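PDB 2Z8L: exotoxin 3 from Staphylococcus aureus, which binds sialyl Lewis X through its beta-grasp domain and, as a staphylococcal superantigen-like toxin, probably recognises sialylated glycans of host cells. Local coordinates for residues Phe93-Val98 with His189-Val194; Arg22-Gly27 with Leu144-Arg149; Val98-Gln103 with Lys136-Leu141; Val170-Gly175 with Asp193-Arg198. One frame throughout, in Å; residues are numbered along the deposited sequence.

Contact 1: Phe93-Val98 with His189-Val194; sequences FSYGGV and HRMSDV. Unlike the reference sequence in segment 93-98: Phe93 (reference Tyr). Unlike the reference sequence in segment 189-194: His189 (reference Asn). With SIA (N-acetyl-alpha-neuraminic acid), chain B; NAG (2-acetamido-2-deoxy-beta-D-glucopyranose), chain C; GAL (beta-D-galactopyranose), chain D.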
# COMPACT_ATOMS: atom_id res chain seq x y z
N PHE A 93 -1.21 14.83 -5.72
CA PHE A 93 0.02 14.07 -5.99
C PHE A 93 0.10 12.91 -5.04
O PHE A 93 -0.13 13.07 -3.86
CB PHE A 93 1.26 14.94 -5.82
CG PHE A 93 1.21 16.16 -6.69
CD1 PHE A 93 1.68 16.12 -7.99
CD2 PHE A 93 0.58 17.31 -6.25
CE1 PHE A 93 1.59 17.21 -8.82
CE2 PHE A 93 0.48 18.40 -7.07
CZ PHE A 93 0.99 18.35 -8.37
N SER A 94 0.46 11.76 -5.57
CA SER A 94 0.61 10.56 -4.78
C SER A 94 1.72 9.70 -5.38
O SER A 94 2.08 9.88 -6.56
CB SER A 94 -0.75 9.79 -4.75
OG SER A 94 -0.72 8.58 -4.00
N TYR A 95 2.29 8.83 -4.56
CA TYR A 95 3.42 7.97 -4.92
C TYR A 95 3.01 6.54 -5.15
O TYR A 95 2.47 5.90 -4.25
CB TYR A 95 4.47 7.92 -3.79
CG TYR A 95 5.06 9.20 -3.38
CD1 TYR A 95 5.41 10.16 -4.30
CD2 TYR A 95 5.39 9.42 -2.04
CE1 TYR A 95 6.00 11.35 -3.91
CE2 TYR A 95 5.97 10.59 -1.65
CZ TYR A 95 6.29 11.55 -2.60
OH TYR A 95 6.88 12.75 -2.23
N GLY A 96 3.29 6.01 -6.33
CA GLY A 96 3.14 4.62 -6.63
C GLY A 96 1.71 4.12 -6.49
O GLY A 96 0.79 4.84 -6.87
N GLY A 97 1.55 2.87 -6.10
CA GLY A 97 0.24 2.27 -5.87
C GLY A 97 -0.55 1.91 -7.10
O GLY A 97 -1.77 1.71 -7.00
N VAL A 98 0.08 1.79 -8.28
CA VAL A 98 -0.59 1.45 -9.55
C VAL A 98 -0.54 -0.07 -9.77
O VAL A 98 0.53 -0.70 -9.67
CB VAL A 98 0.05 2.19 -10.74
CG1 VAL A 98 -0.66 1.81 -12.02
CG2 VAL A 98 0.04 3.73 -10.48
N HIS A 189 10.64 4.67 -2.88
CA HIS A 189 11.09 3.83 -3.99
C HIS A 189 10.52 2.43 -4.00
O HIS A 189 10.77 1.71 -5.00
CB HIS A 189 12.60 3.81 -4.05
CG HIS A 189 13.16 5.04 -4.69
ND1 HIS A 189 13.69 5.05 -5.96
CD2 HIS A 189 13.19 6.32 -4.26
CE1 HIS A 189 14.05 6.28 -6.27
NE2 HIS A 189 13.76 7.07 -5.25
N ARG A 190 9.85 2.02 -2.90
CA ARG A 190 9.17 0.73 -2.82
C ARG A 190 7.67 0.87 -3.13
O ARG A 190 6.96 -0.12 -3.17
CB ARG A 190 9.31 0.09 -1.45
CG ARG A 190 10.73 -0.23 -1.19
CD ARG A 190 10.95 -0.71 0.24
NE ARG A 190 10.42 -2.05 0.47
CZ ARG A 190 10.06 -2.56 1.67
NH1 ARG A 190 10.12 -1.85 2.76
NH2 ARG A 190 9.63 -3.80 1.74
N MET A 191 7.22 2.10 -3.38
CA MET A 191 5.76 2.26 -3.39
C MET A 191 5.11 1.87 -4.70
O MET A 191 3.87 1.83 -4.78
CB MET A 191 5.37 3.66 -3.01
CG MET A 191 5.05 3.67 -1.55
SD MET A 191 4.77 5.25 -1.05
CE MET A 191 4.97 5.18 0.74
N SER A 192 5.90 1.50 -5.68
CA SER A 192 5.42 0.90 -6.92
C SER A 192 5.49 -0.64 -7.00
O SER A 192 4.99 -1.25 -7.93
CB SER A 192 6.14 1.51 -8.13
OG SER A 192 5.70 2.86 -8.36
N ASP A 193 6.14 -1.26 -6.02
CA ASP A 193 6.32 -2.71 -6.06
C ASP A 193 4.97 -3.43 -5.90
O ASP A 193 4.15 -2.96 -5.12
CB ASP A 193 7.27 -3.12 -4.97
CG ASP A 193 8.73 -2.55 -5.20
OD1 ASP A 193 9.11 -2.10 -6.32
OD2 ASP A 193 9.50 -2.53 -4.20
N VAL A 194 4.75 -4.49 -6.67
CA VAL A 194 3.47 -5.20 -6.69
C VAL A 194 3.70 -6.69 -6.47
O VAL A 194 4.76 -7.22 -6.87
CB VAL A 194 2.76 -4.94 -8.03
CG1 VAL A 194 1.54 -5.75 -8.19
CG2 VAL A 194 2.42 -3.46 -8.17
C1 SIA B . 12.41 -7.53 2.65
C2 SIA B . 13.57 -7.54 1.65
C3 SIA B . 14.21 -8.92 1.52
C4 SIA B . 13.28 -9.89 0.80
C5 SIA B . 12.82 -9.34 -0.56
C6 SIA B . 12.21 -7.95 -0.32
C7 SIA B . 11.74 -7.20 -1.56
C8 SIA B . 11.38 -5.75 -1.22
C9 SIA B . 10.62 -5.01 -2.30
C10 SIA B . 11.84 -10.77 -2.31
C11 SIA B . 10.68 -11.67 -2.69
N5 SIA B . 11.80 -10.25 -1.10
O1A SIA B . 11.47 -6.75 2.36
O1B SIA B . 12.43 -8.21 3.70
O4 SIA B . 13.93 -11.20 0.67
O6 SIA B . 13.21 -7.15 0.32
O7 SIA B . 12.80 -7.14 -2.52
O8 SIA B . 10.61 -5.81 -0.00
O9 SIA B . 10.39 -3.63 -1.98
O10 SIA B . 12.76 -10.49 -3.07
C1 NAG C . 15.73 1.29 -1.43
C2 NAG C . 15.84 1.49 0.10
C3 NAG C . 16.19 0.20 0.84
C4 NAG C . 15.28 -0.94 0.39
C5 NAG C . 15.31 -0.99 -1.14
C6 NAG C . 14.53 -2.09 -1.84
C7 NAG C . 16.48 3.74 0.84
C8 NAG C . 17.66 4.63 1.17
N2 NAG C . 16.80 2.51 0.46
O1 NAG C . 15.31 2.49 -2.06
O3 NAG C . 16.14 0.39 2.26
O4 NAG C . 15.82 -2.13 0.98
O5 NAG C . 14.79 0.24 -1.66
O6 NAG C . 13.22 -2.19 -1.34
O7 NAG C . 15.32 4.17 0.95
C1 GAL D . 14.82 -2.96 1.62
C2 GAL D . 15.36 -4.39 1.59
C3 GAL D . 14.27 -5.28 2.18
C4 GAL D . 13.92 -4.80 3.59
C5 GAL D . 13.51 -3.33 3.60
C6 GAL D . 13.21 -2.80 4.98
O2 GAL D . 15.59 -4.72 0.22
O3 GAL D . 14.61 -6.67 2.15
O4 GAL D . 15.06 -4.97 4.40
O5 GAL D . 14.54 -2.55 2.96
O6 GAL D . 12.91 -1.41 5.02
O HOH W 1 3.23 2.36 -9.34
O HOH W 2 2.65 -0.00 -8.38
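Gly97 N donates to Met191 O at 2.9 Å, the one direct hydrogen bond between 93-98 and 189-194. The N-H...O angle is 147°. The same oxygen receives a CA-H...O contact from Gly96 CA at 3.4 Å. Gly96, with positive phi, brings its backbone against 191-192; the Gly96 and Ser192 CA atoms are 4.4 Å apart.

Two waters extend the seam. One donates to Val98 O and Ser192 O. The other binds Ser192 OG at 2.7 Å and Val98 N weakly. Ser192 OG is also bonded to Phe62 N.

The segments join the two domains of the superantigen-like fold: 93-98 belongs to the OB-fold domain, and 189-194 to the beta-grasp domain. Residues 190-193 form a type I beta turn.

Apolar contact is modest: Met191 SD lies at the edge of the Tyr95 ring and meets Tyr95 CB at 3.8 Å. A methyl of Val194, CG2, lies against the carbonyl oxygen of Val98.

The other side of the turn binds glycan. The Arg190 chain bends at chi3 (72°), which turns NE and NH2 toward the sialic acid. Arg190 NE donates to sialic acid O9 at 2.9 Å, nearly straight at 170°. Its NH2 donates to O8 of the same sugar. Sialic acid O9 donates to Asp193 OD2 at 2.6 Å. Galactose C5 sits over one face of the guanidinium, and Gln187 and Thr179 hold NH1 and NH2.

Contact 2: Arg22-Gly27 with Leu144-Arg149; sequences RDYYSG and LDFKLR. Unlike the reference sequence in segment 22-27: Gly27 (reference Arg).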
# COMPACT_ATOMS: atom_id res chain seq x y z
N ARG A 22 2.05 8.45 12.74
CA ARG A 22 0.72 7.96 13.06
C ARG A 22 -0.37 8.67 12.25
O ARG A 22 -1.31 8.05 11.74
CB ARG A 22 0.44 8.11 14.57
CG ARG A 22 -0.90 7.50 15.03
CD ARG A 22 -1.48 8.13 16.22
NE ARG A 22 -2.90 7.80 16.32
CZ ARG A 22 -3.91 8.42 15.69
NH1 ARG A 22 -3.70 9.47 14.88
NH2 ARG A 22 -5.16 8.00 15.88
N ASP A 23 -0.27 9.98 12.11
CA ASP A 23 -1.33 10.73 11.48
C ASP A 23 -1.36 10.42 9.98
O ASP A 23 -2.43 10.40 9.37
CB ASP A 23 -1.22 12.23 11.78
CG ASP A 23 -1.50 12.58 13.27
OD1 ASP A 23 -1.94 11.68 14.06
OD2 ASP A 23 -1.25 13.75 13.68
N TYR A 24 -0.19 10.18 9.39
CA TYR A 24 -0.09 9.75 7.97
C TYR A 24 -0.90 8.49 7.74
O TYR A 24 -1.72 8.43 6.85
CB TYR A 24 1.35 9.52 7.54
CG TYR A 24 1.52 9.04 6.12
CD1 TYR A 24 1.44 9.92 5.05
CD2 TYR A 24 1.75 7.73 5.82
CE1 TYR A 24 1.61 9.47 3.74
CE2 TYR A 24 1.94 7.30 4.53
CZ TYR A 24 1.84 8.19 3.50
OH TYR A 24 2.03 7.79 2.19
N TYR A 25 -0.69 7.48 8.58
CA TYR A 25 -1.34 6.20 8.39
C TYR A 25 -2.74 6.11 8.92
O TYR A 25 -3.41 5.11 8.72
CB TYR A 25 -0.46 5.08 8.98
CG TYR A 25 0.75 4.73 8.16
CD1 TYR A 25 0.61 4.07 6.95
CD2 TYR A 25 1.99 5.15 8.52
CE1 TYR A 25 1.69 3.68 6.16
CE2 TYR A 25 3.10 4.75 7.74
CZ TYR A 25 2.94 4.06 6.56
OH TYR A 25 4.03 3.70 5.79
N SER A 26 -3.21 7.20 9.56
CA SER A 26 -4.58 7.34 10.08
C SER A 26 -5.42 8.17 9.16
O SER A 26 -6.62 8.39 9.43
CB SER A 26 -4.55 8.06 11.45
OG SER A 26 -3.81 7.32 12.36
N GLY A 27 -4.81 8.65 8.09
CA GLY A 27 -5.43 9.57 7.19
C GLY A 27 -6.16 8.93 6.05
O GLY A 27 -6.24 7.71 5.91
N LEU A 144 -0.92 -2.59 0.85
CA LEU A 144 -0.86 -3.50 1.99
C LEU A 144 -0.27 -2.81 3.21
O LEU A 144 -0.84 -2.89 4.32
CB LEU A 144 0.01 -4.68 1.59
CG LEU A 144 -0.66 -5.80 0.86
CD1 LEU A 144 0.45 -6.75 0.42
CD2 LEU A 144 -1.58 -6.45 1.97
N ASP A 145 0.86 -2.13 3.04
CA ASP A 145 1.52 -1.39 4.15
C ASP A 145 0.52 -0.45 4.79
O ASP A 145 0.32 -0.46 6.00
CB ASP A 145 2.78 -0.66 3.59
CG ASP A 145 3.42 0.33 4.58
OD1 ASP A 145 4.03 -0.16 5.53
OD2 ASP A 145 3.31 1.57 4.39
N PHE A 146 -0.14 0.35 3.98
CA PHE A 146 -1.02 1.38 4.51
C PHE A 146 -2.22 0.80 5.26
O PHE A 146 -2.53 1.18 6.40
CB PHE A 146 -1.47 2.29 3.39
CG PHE A 146 -2.14 3.56 3.87
CD1 PHE A 146 -3.50 3.61 4.14
CD2 PHE A 146 -1.41 4.73 4.04
CE1 PHE A 146 -4.08 4.81 4.60
CE2 PHE A 146 -1.97 5.87 4.49
CZ PHE A 146 -3.31 5.91 4.80
N LYS A 147 -2.90 -0.13 4.59
CA LYS A 147 -4.06 -0.72 5.22
C LYS A 147 -3.72 -1.53 6.49
O LYS A 147 -4.53 -1.53 7.47
CB LYS A 147 -4.77 -1.56 4.21
CG LYS A 147 -5.41 -0.67 3.18
CD LYS A 147 -6.33 -1.43 2.32
CE LYS A 147 -7.35 -0.47 1.62
NZ LYS A 147 -8.00 -1.12 0.42
N LEU A 148 -2.63 -2.29 6.49
CA LEU A 148 -2.28 -3.06 7.68
C LEU A 148 -1.88 -2.15 8.82
O LEU A 148 -2.31 -2.36 9.94
CB LEU A 148 -1.18 -4.03 7.36
CG LEU A 148 -1.46 -5.21 6.39
CD1 LEU A 148 -0.19 -5.94 5.98
CD2 LEU A 148 -2.51 -6.20 6.96
N ARG A 149 -1.08 -1.11 8.57
CA ARG A 149 -0.79 -0.12 9.65
C ARG A 149 -2.04 0.57 10.16
O ARG A 149 -2.19 0.72 11.38
CB ARG A 149 0.25 0.93 9.26
CG ARG A 149 1.61 0.33 8.86
CD ARG A 149 2.68 1.36 8.92
NE ARG A 149 3.76 1.05 8.04
CZ ARG A 149 4.99 1.55 8.13
NH1 ARG A 149 5.30 2.37 9.11
NH2 ARG A 149 5.86 1.20 7.20
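Tyr24 meets Phe146 where helix 18-25 lies against helix 141-155. The edge of the Phe146 ring points at the face of the Tyr24 ring in an offset edge-to-face pair, with centroids 5.9 Å apart and planes at 78°. Phe146 CE2 also approaches Tyr24 O at 3.5 Å. The hydroxyl of Tyr24 turns to Glu84.

Tyr25 fills the middle. Its ring is sandwiched, with Tyr24 CD2 over one face and Arg149 CD over the other, 3.5 Å from the centroid. The Arg149 chain is extended from CG to NE, which carries the guanidinium along the ring face to its hydroxyl end, where Tyr25 OH lies under the centre of the group. The two planes are 12° apart. Phe146 CD2 touches Tyr25 CD1 at 3.6 Å, completing an aromatic cluster. Tyr25 OH donates to the syn lone pair of Asp145 OD2 at 2.6 Å, and the ring and carboxylate planes stand 79° apart. Leu186 N also bonds to this hydroxyl.

Gly27 closes the segment. Its O lies in plane at the edge of the Phe146 ring, 3.6 Å from CZ, and accepts from Gln150.

Asp145 is held on both oxygens. OD1 takes NE and NH2 of Arg149, each at 2.8 Å, while OD2 takes the tyrosine. The buried carboxylate is balanced by the arginine, which probably favours its charged form, and the network fixes Tyr25 between helices of the two domains.

Contact 3: Val98-Gln103 with Lys136-Leu141; sequences VTKKNQ and KEEVSL. Unlike the reference sequence in segment 136-141: Val139 (reference Ile). With PO4 (phosphate ion), chain E.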
# COMPACT_ATOMS: atom_id res chain seq x y z
N VAL A 98 0.08 1.79 -8.28
CA VAL A 98 -0.59 1.45 -9.55
C VAL A 98 -0.54 -0.07 -9.77
O VAL A 98 0.53 -0.70 -9.67
CB VAL A 98 0.05 2.19 -10.74
CG1 VAL A 98 -0.66 1.81 -12.02
CG2 VAL A 98 0.04 3.73 -10.48
N THR A 99 -1.68 -0.66 -10.09
CA THR A 99 -1.73 -2.08 -10.41
C THR A 99 -2.66 -2.27 -11.61
O THR A 99 -3.42 -1.34 -12.00
CB THR A 99 -2.27 -2.87 -9.23
OG1 THR A 99 -3.58 -2.41 -8.91
CG2 THR A 99 -1.34 -2.75 -8.02
N LYS A 100 -2.55 -3.41 -12.25
CA LYS A 100 -3.54 -3.78 -13.29
C LYS A 100 -4.83 -4.19 -12.61
O LYS A 100 -4.79 -4.80 -11.55
CB LYS A 100 -2.99 -4.97 -14.05
CG LYS A 100 -1.59 -4.69 -14.61
CD LYS A 100 -1.10 -5.76 -15.55
CE LYS A 100 -0.04 -5.18 -16.48
NZ LYS A 100 1.06 -4.46 -15.73
N LYS A 101 -5.96 -3.84 -13.22
CA LYS A 101 -7.23 -4.25 -12.67
C LYS A 101 -7.36 -5.78 -12.78
O LYS A 101 -6.64 -6.46 -13.55
CB LYS A 101 -8.39 -3.53 -13.36
CG LYS A 101 -8.59 -4.01 -14.76
CD LYS A 101 -9.70 -3.24 -15.43
CE LYS A 101 -9.95 -3.84 -16.75
NZ LYS A 101 -10.78 -2.93 -17.57
N ASN A 102 -8.27 -6.33 -12.00
CA ASN A 102 -8.50 -7.77 -12.06
C ASN A 102 -8.93 -8.25 -13.45
O ASN A 102 -9.75 -7.62 -14.09
CB ASN A 102 -9.59 -8.16 -11.06
CG ASN A 102 -9.13 -8.13 -9.62
OD1 ASN A 102 -7.94 -8.13 -9.33
ND2 ASN A 102 -10.09 -8.22 -8.72
N GLN A 103 -8.38 -9.36 -13.88
CA GLN A 103 -8.83 -10.01 -15.10
C GLN A 103 -10.04 -10.89 -14.79
O GLN A 103 -10.87 -11.07 -15.67
CB GLN A 103 -7.69 -10.83 -15.70
CG GLN A 103 -8.01 -11.48 -17.02
CD GLN A 103 -6.82 -11.93 -17.87
OE1 GLN A 103 -5.69 -11.40 -17.74
NE2 GLN A 103 -7.06 -12.92 -18.78
N LYS A 136 -7.73 -8.36 -4.67
CA LYS A 136 -7.04 -8.06 -5.90
C LYS A 136 -6.02 -9.10 -6.30
O LYS A 136 -5.25 -9.54 -5.48
CB LYS A 136 -6.39 -6.64 -5.82
CG LYS A 136 -7.47 -5.56 -5.97
CD LYS A 136 -6.96 -4.13 -5.80
CE LYS A 136 -5.66 -3.82 -6.61
NZ LYS A 136 -5.65 -4.05 -8.13
N GLU A 137 -5.96 -9.38 -7.60
CA GLU A 137 -4.96 -10.26 -8.16
C GLU A 137 -3.59 -9.67 -8.04
O GLU A 137 -2.65 -10.41 -7.83
CB GLU A 137 -5.25 -10.54 -9.64
CG GLU A 137 -6.51 -11.30 -9.85
CD GLU A 137 -7.05 -11.18 -11.29
OE1 GLU A 137 -6.37 -10.56 -12.15
OE2 GLU A 137 -8.16 -11.65 -11.49
N GLU A 138 -3.47 -8.38 -8.28
CA GLU A 138 -2.18 -7.64 -8.20
C GLU A 138 -2.37 -6.60 -7.11
O GLU A 138 -3.25 -5.78 -7.20
CB GLU A 138 -1.91 -6.96 -9.54
CG GLU A 138 -0.47 -6.76 -9.80
CD GLU A 138 -0.23 -6.31 -11.22
OE1 GLU A 138 -0.29 -7.21 -12.14
OE2 GLU A 138 -0.06 -5.06 -11.43
N VAL A 139 -1.54 -6.66 -6.08
CA VAL A 139 -1.67 -5.78 -4.97
C VAL A 139 -0.32 -5.03 -4.76
O VAL A 139 0.76 -5.63 -4.78
CB VAL A 139 -2.03 -6.49 -3.65
CG1 VAL A 139 -2.43 -5.37 -2.65
CG2 VAL A 139 -3.14 -7.55 -3.79
N SER A 140 -0.40 -3.69 -4.57
CA SER A 140 0.84 -2.93 -4.31
C SER A 140 1.28 -3.11 -2.85
O SER A 140 0.42 -3.18 -1.93
CB SER A 140 0.66 -1.42 -4.63
OG SER A 140 -0.21 -0.76 -3.74
N LEU A 141 2.61 -3.17 -2.63
CA LEU A 141 3.12 -3.06 -1.26
C LEU A 141 2.61 -1.80 -0.59
O LEU A 141 2.35 -1.84 0.63
CB LEU A 141 4.66 -3.07 -1.21
CG LEU A 141 5.29 -4.33 -1.72
CD1 LEU A 141 6.82 -4.26 -1.40
CD2 LEU A 141 4.67 -5.59 -1.11
P PO4 E . -10.91 -4.15 -10.12
O1 PO4 E . -10.89 -2.71 -10.66
O2 PO4 E . -11.78 -4.98 -11.05
O3 PO4 E . -11.52 -4.18 -8.73
O4 PO4 E . -9.53 -4.75 -10.07
O HOH W 3 -5.66 -6.62 -9.60
O HOH W 4 -4.61 -8.42 -12.54
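Four direct hydrogen bonds join 98-103 to 136-141, and each uses a side chain. Lys136 NZ donates to Thr99 OG1 at 2.8 Å. Its chain bends at chi3 and chi4 (47° and 56°), which brings the ammonium back between the two strands, where it also bonds weakly to Glu138 O. It also forms a salt bridge with Asp78. Lys100 N donates to Glu138 OE2 at 3.1 Å, from above the carboxylate plane. Asn102 OD1 receives Glu137 N at 2.9 Å, in an almost straight bond of 178°. Glu137 returns the link through OE1, which accepts from Gln103 N at 2.9 Å, while its OE2 binds Tyr106.

One water donates to Lys100 O and Asn102 OD1 and accepts from Lys136 NZ and Glu138 N. A second joins Lys101 O to Glu137 OE1.

Carbon packing is slight: Thr99 CG2 lies 4.2 Å from Ser140 CB. Asn102 N donates to a phosphate ion, probably from the crystallisation liquor.

Strands 98-100 and 138-140 run nearly antiparallel but are not neighbours in a sheet; side chains and water join them. Strand 138-140 pairs with 194-196, and Ser140 caps helix 141-155. The arrangement is a polar seam between the OB-fold and beta-grasp domains.

Contact 4: Val170-Gly175 with Asp193-Arg198; sequences VIMKDG and DVIDGR. Unlike the reference sequence in segment 170-175: Ile171 (reference Thr). With SIA (N-acetyl-alpha-neuraminic acid), chain B.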
# COMPACT_ATOMS: atom_id res chain seq x y z
N VAL A 170 5.10 -9.86 5.28
CA VAL A 170 4.15 -10.55 4.38
C VAL A 170 4.87 -11.73 3.75
O VAL A 170 5.93 -11.54 3.15
CB VAL A 170 3.67 -9.59 3.28
CG1 VAL A 170 2.81 -10.33 2.26
CG2 VAL A 170 2.94 -8.34 3.89
N ILE A 171 4.36 -12.94 3.94
CA ILE A 171 5.04 -14.14 3.54
C ILE A 171 4.23 -14.80 2.42
O ILE A 171 2.99 -14.95 2.50
CB ILE A 171 5.17 -15.12 4.71
CG1 ILE A 171 5.89 -14.46 5.89
CG2 ILE A 171 5.90 -16.41 4.21
CD1 ILE A 171 5.67 -15.15 7.28
N MET A 172 4.95 -15.17 1.36
CA MET A 172 4.32 -15.73 0.18
C MET A 172 4.33 -17.26 0.27
O MET A 172 5.09 -17.86 1.04
CB MET A 172 5.04 -15.24 -1.07
CG MET A 172 5.25 -13.72 -1.10
SD MET A 172 3.68 -12.85 -1.16
CE MET A 172 3.11 -13.19 -2.81
N LYS A 173 3.44 -17.86 -0.50
CA LYS A 173 3.38 -19.34 -0.54
C LYS A 173 4.71 -19.99 -0.94
O LYS A 173 5.05 -21.10 -0.44
CB LYS A 173 2.24 -19.77 -1.45
CG LYS A 173 0.88 -19.43 -0.84
CD LYS A 173 -0.30 -19.75 -1.72
CE LYS A 173 -1.59 -19.40 -1.00
NZ LYS A 173 -2.71 -19.51 -1.96
N ASP A 174 5.45 -19.36 -1.84
CA ASP A 174 6.77 -19.90 -2.24
C ASP A 174 7.92 -19.61 -1.25
O ASP A 174 9.05 -20.09 -1.44
CB ASP A 174 7.10 -19.44 -3.68
CG ASP A 174 7.63 -18.01 -3.77
OD1 ASP A 174 7.77 -17.27 -2.77
OD2 ASP A 174 7.93 -17.63 -4.92
N GLY A 175 7.63 -18.88 -0.17
CA GLY A 175 8.58 -18.59 0.90
C GLY A 175 9.24 -17.22 0.83
O GLY A 175 9.93 -16.79 1.78
N ASP A 193 6.14 -1.26 -6.02
CA ASP A 193 6.32 -2.71 -6.06
C ASP A 193 4.97 -3.43 -5.90
O ASP A 193 4.15 -2.96 -5.12
CB ASP A 193 7.27 -3.12 -4.97
CG ASP A 193 8.73 -2.55 -5.20
OD1 ASP A 193 9.11 -2.10 -6.32
OD2 ASP A 193 9.50 -2.53 -4.20
N VAL A 194 4.75 -4.49 -6.67
CA VAL A 194 3.47 -5.20 -6.69
C VAL A 194 3.70 -6.69 -6.47
O VAL A 194 4.76 -7.22 -6.87
CB VAL A 194 2.76 -4.94 -8.03
CG1 VAL A 194 1.54 -5.75 -8.19
CG2 VAL A 194 2.42 -3.46 -8.17
N ILE A 195 2.74 -7.35 -5.84
CA ILE A 195 2.84 -8.78 -5.60
C ILE A 195 1.52 -9.45 -5.99
O ILE A 195 0.52 -8.80 -6.16
CB ILE A 195 3.17 -9.07 -4.15
CG1 ILE A 195 2.07 -8.69 -3.18
CG2 ILE A 195 4.51 -8.48 -3.81
CD1 ILE A 195 2.32 -9.07 -1.74
N ASP A 196 1.54 -10.77 -6.14
CA ASP A 196 0.33 -11.47 -6.51
C ASP A 196 -0.46 -11.73 -5.25
O ASP A 196 -0.05 -12.52 -4.37
CB ASP A 196 0.62 -12.82 -7.18
CG ASP A 196 -0.65 -13.46 -7.83
OD1 ASP A 196 -1.82 -13.26 -7.36
OD2 ASP A 196 -0.50 -14.18 -8.88
N GLY A 197 -1.60 -11.06 -5.13
CA GLY A 197 -2.51 -11.24 -4.02
C GLY A 197 -2.95 -12.66 -3.71
O GLY A 197 -3.13 -13.01 -2.53
N ARG A 198 -3.07 -13.50 -4.76
CA ARG A 198 -3.49 -14.89 -4.61
C ARG A 198 -2.43 -15.75 -3.90
O ARG A 198 -2.75 -16.84 -3.41
CB ARG A 198 -3.85 -15.46 -5.96
CG ARG A 198 -5.09 -14.86 -6.54
CD ARG A 198 -5.24 -15.07 -8.02
NE ARG A 198 -4.15 -14.51 -8.78
CZ ARG A 198 -4.11 -14.52 -10.10
NH1 ARG A 198 -5.14 -14.99 -10.81
NH2 ARG A 198 -3.05 -14.01 -10.71
C1 SIA B . 12.41 -7.53 2.65
C2 SIA B . 13.57 -7.54 1.65
C3 SIA B . 14.21 -8.92 1.52
C4 SIA B . 13.28 -9.89 0.80
C5 SIA B . 12.82 -9.34 -0.56
C6 SIA B . 12.21 -7.95 -0.32
C7 SIA B . 11.74 -7.20 -1.56
C8 SIA B . 11.38 -5.75 -1.22
C9 SIA B . 10.62 -5.01 -2.30
C10 SIA B . 11.84 -10.77 -2.31
C11 SIA B . 10.68 -11.67 -2.69
N5 SIA B . 11.80 -10.25 -1.10
O1A SIA B . 11.47 -6.75 2.36
O1B SIA B . 12.43 -8.21 3.70
O4 SIA B . 13.93 -11.20 0.67
O6 SIA B . 13.21 -7.15 0.32
O7 SIA B . 12.80 -7.14 -2.52
O8 SIA B . 10.61 -5.81 -0.00
O9 SIA B . 10.39 -3.63 -1.98
O10 SIA B . 12.76 -10.49 -3.07
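Met172 and Ile195 form the close-packed part of this contact. Met172 SD lies 4.1 Å from Ile195 CD1. The methionine bends at chi2 and chi3 (-64° and -71°), folding its methyl across to Asp196 O, 3.6 Å from CE. Val170 CG1 touches the same Ile195 CD1 at 4.2 Å. The isoleucine thus spans the gap between strands 170-172 and 194-196, whose axes stay 9.8 Å apart and cross at 48°. They belong to different sheets. Tyr178, Ile200 and Leu144 close in on Ile195 from the neighbouring strands and helix 141-155, so this end merges with the hydrophobic core of the beta-grasp domain.

The other end is looser and reaches solvent. Lys173, the second residue of the type I turn 172-175, is extended beyond CG. Its NZ donates to Arg198 O at 3.0 Å, approaching almost in line with the carbonyl bond. This is the one hydrogen bond between the segments. Arg198 turns its side chain back to Asp196. Arg198 NE donates to Asp196 OD1 at 3.0 Å and Arg198 NH2 to Asp196 OD2 at 3.1 Å, a side-on salt bridge. OD1 also accepts Arg198 N, forming an Asx turn.

The Asx turn and the salt bridge hold the Arg198 backbone, whose carbonyl takes the lysine, so Asp196 probably fixes the polar end at second hand. The exposed side relies on polar bonds, the inner side on apolar packing.

In the fold
Contacts 1, 2 and 3 all join the OB-fold domain to the beta-grasp domain, whereas contact 4 lies within the beta-grasp domain. Contacts 1 and 2 are buried; contacts 3 and 4 are partly buried and reach the surface. Their chemistry follows. Contact 1 relies on close backbone and water, contact 2 on an aromatic cluster beside a buried ion pair, contact 3 mostly on side-chain-to-backbone bonds and water, and contact 4 on apolar packing with a polar rim. Strand 92-100 serves contacts 1 and 3. Residues 193-194 are common to contacts 1 and 4, and strands 138-140 and 194-196 pair, linking contacts 3 and 4. Helix 141-155, which carries contact 2, follows directly on strand 138-140 of contact 3.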